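Local coordinates for methyltransferase FkbM (Methylobacillus flagellatus KT, PDB 2PY6), which probably transfers a methyl group to a substrate not yet identified, as expected of an FkbM-type methyltransferase, at residues A[367-370]-A[375-378]; A[392-397]-A[402-407]. One frame throughout, in Å; residues are numbered along the deposited sequence.

Contact 1 of 2, residues A[367-370]-A[375-378]; sequences ISAY and DLLD
Two torsions carry L376 to A369: chi1 of -77° sets CG beside the backbone N and anti to the carbonyl carbon, and chi2 of 160° sends CD1 on outward and leaves CD2, the other branch, turned to A369 CB at 3.8 Å. This is the sole apolar touch between 367-370 and 375-378. D375 CB, directed by the backbone toward the strand segment, comes to 4.0 Å from A369 O, the backbones approaching most closely at this pair (CA to CA 5.7 Å). No direct hydrogen bond joins the segments; water does the polar work. With chi1 of D375 at -83° placing the carboxylate, one water donates both to S368 O, at 3.0 Å, and to D375 OD2, at 2.6 Å, tying the carboxylate to the last carbonyl of the strand. A second water accepts from L376 N at 3.1 Å, giving this amide a partner; its link to A369 O is long and weak. The buried area is correspondingly small, 132 Å² over both sides. On the strand side, S368 CB points away from 375-378, and OG hydrogen-bonds to D342 OD1 and H371 NE2. L376 also touches L177 of helix 171-180. Geometry and order of elements identify a strand-to-helix turn, in which strand 364-368 passes through a short loop into helix 375-386, within the Rossmann-like fold of the FkbM methyltransferase family.

Contact 2 of 2, residues A[392-397]-A[402-407]; sequences IGLRHH and WDTCLY
At the edge of the H396 ring, in its plane, lies T404 OG1, 2.6 Å from ND1, a short hydrogen bond whose donor could be either group; the ring also stacks on Y205. The H397 and Y407 rings approach from opposite directions: NE2 lies in the Y407 plane at its edge, but its bond to OH is weak (2.9 Å, 123° at the hydrogen), and the stronger partners are T214 for H397 ND1 and Y216 N for Y407 OH. R395, crossing Y407 at about a right angle, brings CB to 4.0 Å from Y407 CE2, while its bent chain turns NH1 back to L394 O. The backbones pair as antiparallel strands, G393 with Y407 and R395 with C405 each closing two hydrogen bonds; C405 N to R395 O is 2.9 Å. On the face shared with H396 and T404, opposite R395 and Y407, L394 CG sits anti to the backbone N (chi1 -178°), which lets CD1 reach L406 CD2 at 3.9 Å. In this beta hairpin, strand 404-408 lies between 364-368 and the outermost strand 392-396, with helices 184-199 and 375-386 packed on the L394 and L406 face and D183 salt-bridged to R395 NH2.

Both contacts are buried and share one mixed sheet, their centres about 8 Å apart. Contact 1 is sparse and water-mediated, at the turn where strand 364-368 leads into helix 375-386; contact 2 buries over four times the area, 583 Å², through regular backbone pairing reinforced by side chains. They meet directly, since strands 364-368 and 404-408 are neighbours: I367 N lies 2.8 Å from L406 O and A369 N 2.8 Å from T404 O, both probable hydrogen bonds. L376 CD2 also packs at 3.5 Å on L394 CD1, joining the helix of contact 1 to the hairpin face of contact 2, which follows it in the chain.

Contact 1 of 2, residues A[367-370]-A[375-378]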
loop_
_atom_site.group_PDB
_atom_site.type_symbol
_atom_site.label_atom_id
_atom_site.label_comp_id
_atom_site.label_asym_id
_atom_site.label_seq_id
_atom_site.Cartn_x
_atom_site.Cartn_y
_atom_site.Cartn_z
ATOM N N ILE A 367 10.833 -22.970 -25.516
ATOM C CA ILE A 367 12.233 -22.865 -25.056
ATOM C C ILE A 367 12.635 -21.402 -24.916
ATOM O O ILE A 367 12.644 -20.666 -25.917
ATOM C CB ILE A 367 13.188 -23.603 -26.030
ATOM C CG1 ILE A 367 12.699 -25.025 -26.372
ATOM C CG2 ILE A 367 14.599 -23.703 -25.445
ATOM C CD1 ILE A 367 12.597 -26.015 -25.175
ATOM N N SER A 368 12.929 -20.958 -23.694
ATOM C CA SER A 368 13.261 -19.550 -23.474
ATOM C C SER A 368 14.540 -19.280 -24.260
ATOM O O SER A 368 15.465 -20.096 -24.244
ATOM C CB SER A 368 13.408 -19.231 -21.999
ATOM O OG SER A 368 14.549 -19.836 -21.513
ATOM N N ALA A 369 14.565 -18.176 -25.000
ATOM C CA ALA A 369 15.630 -17.925 -25.981
ATOM C C ALA A 369 16.443 -16.677 -25.781
ATOM O O ALA A 369 17.156 -16.286 -26.687
ATOM C CB ALA A 369 14.980 -17.859 -27.350
ATOM N N TYR A 370 16.370 -16.082 -24.599
ATOM C CA TYR A 370 17.006 -14.801 -24.322
ATOM C C TYR A 370 18.236 -14.836 -23.422
ATOM O O TYR A 370 18.710 -13.771 -23.052
ATOM C CB TYR A 370 15.970 -13.881 -23.667
ATOM C CG TYR A 370 15.623 -14.282 -22.237
ATOM C CD1 TYR A 370 14.661 -15.235 -21.980
ATOM C CD2 TYR A 370 16.302 -13.717 -21.146
ATOM C CE1 TYR A 370 14.345 -15.607 -20.659
ATOM C CE2 TYR A 370 16.018 -14.095 -19.847
ATOM C CZ TYR A 370 15.033 -15.028 -19.602
ATOM O OH TYR A 370 14.751 -15.381 -18.294
ATOM N N ASP A 375 21.754 -18.144 -28.442
ATOM C CA ASP A 375 20.722 -19.144 -28.251
ATOM C C ASP A 375 19.650 -19.303 -29.346
ATOM O O ASP A 375 19.279 -20.418 -29.611
ATOM C CB ASP A 375 20.107 -19.041 -26.853
ATOM C CG ASP A 375 20.949 -19.770 -25.793
ATOM O OD1 ASP A 375 21.930 -20.521 -26.118
ATOM O OD2 ASP A 375 20.591 -19.629 -24.628
ATOM N N LEU A 376 19.221 -18.236 -30.002
ATOM C CA LEU A 376 18.223 -18.348 -31.058
ATOM C C LEU A 376 18.717 -19.259 -32.166
ATOM O O LEU A 376 17.962 -20.086 -32.691
ATOM C CB LEU A 376 17.855 -16.975 -31.614
ATOM C CG LEU A 376 16.917 -16.111 -30.756
ATOM C CD1 LEU A 376 17.025 -14.660 -31.154
ATOM C CD2 LEU A 376 15.474 -16.629 -30.888
ATOM N N LEU A 377 20.003 -19.161 -32.484
ATOM C CA LEU A 377 20.575 -20.002 -33.523
ATOM C C LEU A 377 20.963 -21.362 -32.980
ATOM O O LEU A 377 20.590 -22.373 -33.526
ATOM C CB LEU A 377 21.809 -19.319 -34.128
ATOM C CG LEU A 377 21.512 -18.011 -34.844
ATOM C CD1 LEU A 377 22.793 -17.275 -35.114
ATOM C CD2 LEU A 377 20.731 -18.260 -36.116
ATOM N N ASP A 378 21.686 -21.389 -31.876
ATOM C CA ASP A 378 22.202 -22.652 -31.322
ATOM C C ASP A 378 21.167 -23.676 -30.883
ATOM O O ASP A 378 21.305 -24.841 -31.166
ATOM C CB ASP A 378 23.131 -22.346 -30.161
ATOM C CG ASP A 378 24.435 -21.669 -30.618
ATOM O OD1 ASP A 378 24.664 -21.500 -31.841
ATOM O OD2 ASP A 378 25.244 -21.305 -29.742
HETATM O O HOH W 1 18.202 -18.885 -24.032
HETATM O O HOH W 2 19.562 -15.445 -28.813
#

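Contact 2 of 2, residues A[392-397]-A[402-407]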
loop_
_atom_site.group_PDB
_atom_site.type_symbol
_atom_site.label_atom_id
_atom_site.label_comp_id
_atom_site.label_asym_id
_atom_site.label_seq_id
_atom_site.Cartn_x
_atom_site.Cartn_y
_atom_site.Cartn_z
ATOM N N ILE A 392 8.504 -23.904 -36.412
ATOM C CA ILE A 392 9.108 -23.036 -35.426
ATOM C C ILE A 392 8.442 -21.652 -35.404
ATOM O O ILE A 392 8.145 -21.057 -36.451
ATOM C CB ILE A 392 10.639 -22.835 -35.697
ATOM C CG1 ILE A 392 11.328 -24.158 -35.994
ATOM C CG2 ILE A 392 11.291 -22.082 -34.497
ATOM C CD1 ILE A 392 12.799 -24.017 -36.400
ATOM N N GLY A 393 8.209 -21.151 -34.200
ATOM C CA GLY A 393 7.676 -19.791 -34.004
ATOM C C GLY A 393 8.500 -19.087 -32.947
ATOM O O GLY A 393 9.362 -19.714 -32.301
ATOM N N LEU A 394 8.232 -17.787 -32.757
ATOM C CA LEU A 394 8.942 -17.010 -31.768
ATOM C C LEU A 394 8.060 -15.882 -31.282
ATOM O O LEU A 394 7.505 -15.160 -32.082
ATOM C CB LEU A 394 10.196 -16.412 -32.405
ATOM C CG LEU A 394 11.160 -15.585 -31.552
ATOM C CD1 LEU A 394 11.948 -16.503 -30.596
ATOM C CD2 LEU A 394 12.128 -14.848 -32.496
ATOM N N ARG A 395 7.929 -15.735 -29.972
ATOM C CA ARG A 395 7.195 -14.592 -29.389
ATOM C C ARG A 395 8.060 -13.964 -28.299
ATOM O O ARG A 395 8.863 -14.648 -27.685
ATOM C CB ARG A 395 5.851 -14.996 -28.754
ATOM C CG ARG A 395 4.799 -15.515 -29.713
ATOM C CD ARG A 395 4.280 -14.462 -30.691
ATOM N NE ARG A 395 3.363 -15.065 -31.666
ATOM C CZ ARG A 395 3.673 -15.517 -32.881
ATOM N NH1 ARG A 395 4.895 -15.468 -33.377
ATOM N NH2 ARG A 395 2.723 -16.029 -33.629
ATOM N N HIS A 396 7.849 -12.668 -28.052
ATOM C CA HIS A 396 8.535 -11.958 -27.003
ATOM C C HIS A 396 7.485 -11.575 -25.971
ATOM O O HIS A 396 6.545 -10.889 -26.311
ATOM C CB HIS A 396 9.247 -10.726 -27.531
ATOM C CG HIS A 396 9.987 -10.004 -26.459
ATOM N ND1 HIS A 396 11.204 -10.442 -25.986
ATOM C CD2 HIS A 396 9.640 -8.953 -25.685
ATOM C CE1 HIS A 396 11.598 -9.661 -24.999
ATOM N NE2 HIS A 396 10.667 -8.753 -24.791
ATOM N N HIS A 397 7.668 -11.976 -24.711
ATOM C CA HIS A 397 6.617 -11.825 -23.694
ATOM C C HIS A 397 6.777 -10.863 -22.483
ATOM O O HIS A 397 6.071 -11.038 -21.483
ATOM C CB HIS A 397 6.273 -13.185 -23.122
ATOM C CG HIS A 397 5.733 -14.157 -24.104
ATOM N ND1 HIS A 397 4.384 -14.312 -24.328
ATOM C CD2 HIS A 397 6.356 -15.067 -24.897
ATOM C CE1 HIS A 397 4.195 -15.267 -25.231
ATOM N NE2 HIS A 397 5.374 -15.755 -25.576
ATOM N N TRP A 402 13.603 -9.718 -21.319
ATOM C CA TRP A 402 13.360 -11.066 -20.837
ATOM C C TRP A 402 12.185 -11.723 -21.565
ATOM O O TRP A 402 11.248 -11.067 -21.992
ATOM C CB TRP A 402 13.006 -11.038 -19.343
ATOM C CG TRP A 402 13.657 -9.917 -18.572
ATOM C CD1 TRP A 402 13.023 -8.942 -17.833
ATOM C CD2 TRP A 402 15.058 -9.599 -18.535
ATOM N NE1 TRP A 402 13.949 -8.083 -17.297
ATOM C CE2 TRP A 402 15.203 -8.455 -17.718
ATOM C CE3 TRP A 402 16.201 -10.183 -19.096
ATOM C CZ2 TRP A 402 16.442 -7.886 -17.451
ATOM C CZ3 TRP A 402 17.436 -9.618 -18.820
ATOM C CH2 TRP A 402 17.544 -8.479 -18.014
ATOM N N ASP A 403 12.273 -13.037 -21.652
ATOM C CA ASP A 403 11.252 -13.931 -22.134
ATOM C C ASP A 403 10.879 -13.878 -23.601
ATOM O O ASP A 403 9.707 -13.931 -23.964
ATOM C CB ASP A 403 10.022 -13.911 -21.204
ATOM C CG ASP A 403 10.369 -14.341 -19.761
ATOM O OD1 ASP A 403 10.921 -15.472 -19.552
ATOM O OD2 ASP A 403 10.029 -13.558 -18.854
ATOM N N THR A 404 11.920 -13.806 -24.416
ATOM C CA THR A 404 11.821 -14.099 -25.810
ATOM C C THR A 404 11.801 -15.634 -25.758
ATOM O O THR A 404 12.619 -16.228 -25.089
ATOM C CB THR A 404 13.055 -13.574 -26.572
ATOM O OG1 THR A 404 13.132 -12.159 -26.400
ATOM C CG2 THR A 404 12.952 -13.891 -28.022
ATOM N N CYS A 405 10.829 -16.265 -26.401
ATOM C CA CYS A 405 10.655 -17.684 -26.327
ATOM C C CYS A 405 10.435 -18.322 -27.685
ATOM O O CYS A 405 9.614 -17.861 -28.455
ATOM C CB CYS A 405 9.405 -17.944 -25.463
ATOM S SG CYS A 405 9.121 -19.665 -25.052
ATOM N N LEU A 406 11.144 -19.410 -27.955
ATOM C CA LEU A 406 10.984 -20.193 -29.180
ATOM C C LEU A 406 9.905 -21.213 -28.944
ATOM O O LEU A 406 9.825 -21.763 -27.856
ATOM C CB LEU A 406 12.252 -20.964 -29.510
ATOM C CG LEU A 406 13.414 -20.182 -30.111
ATOM C CD1 LEU A 406 14.759 -20.771 -29.782
ATOM C CD2 LEU A 406 13.174 -20.042 -31.630
ATOM N N TYR A 407 9.078 -21.443 -29.962
ATOM C CA TYR A 407 8.058 -22.485 -29.942
ATOM C C TYR A 407 8.318 -23.447 -31.082
ATOM O O TYR A 407 8.637 -23.026 -32.190
ATOM C CB TYR A 407 6.676 -21.890 -30.090
ATOM C CG TYR A 407 6.334 -20.997 -28.930
ATOM C CD1 TYR A 407 5.745 -21.529 -27.791
ATOM C CD2 TYR A 407 6.650 -19.646 -28.939
ATOM C CE1 TYR A 407 5.442 -20.735 -26.722
ATOM C CE2 TYR A 407 6.345 -18.840 -27.856
ATOM C CZ TYR A 407 5.758 -19.394 -26.747
ATOM O OH TYR A 407 5.399 -18.622 -25.658
#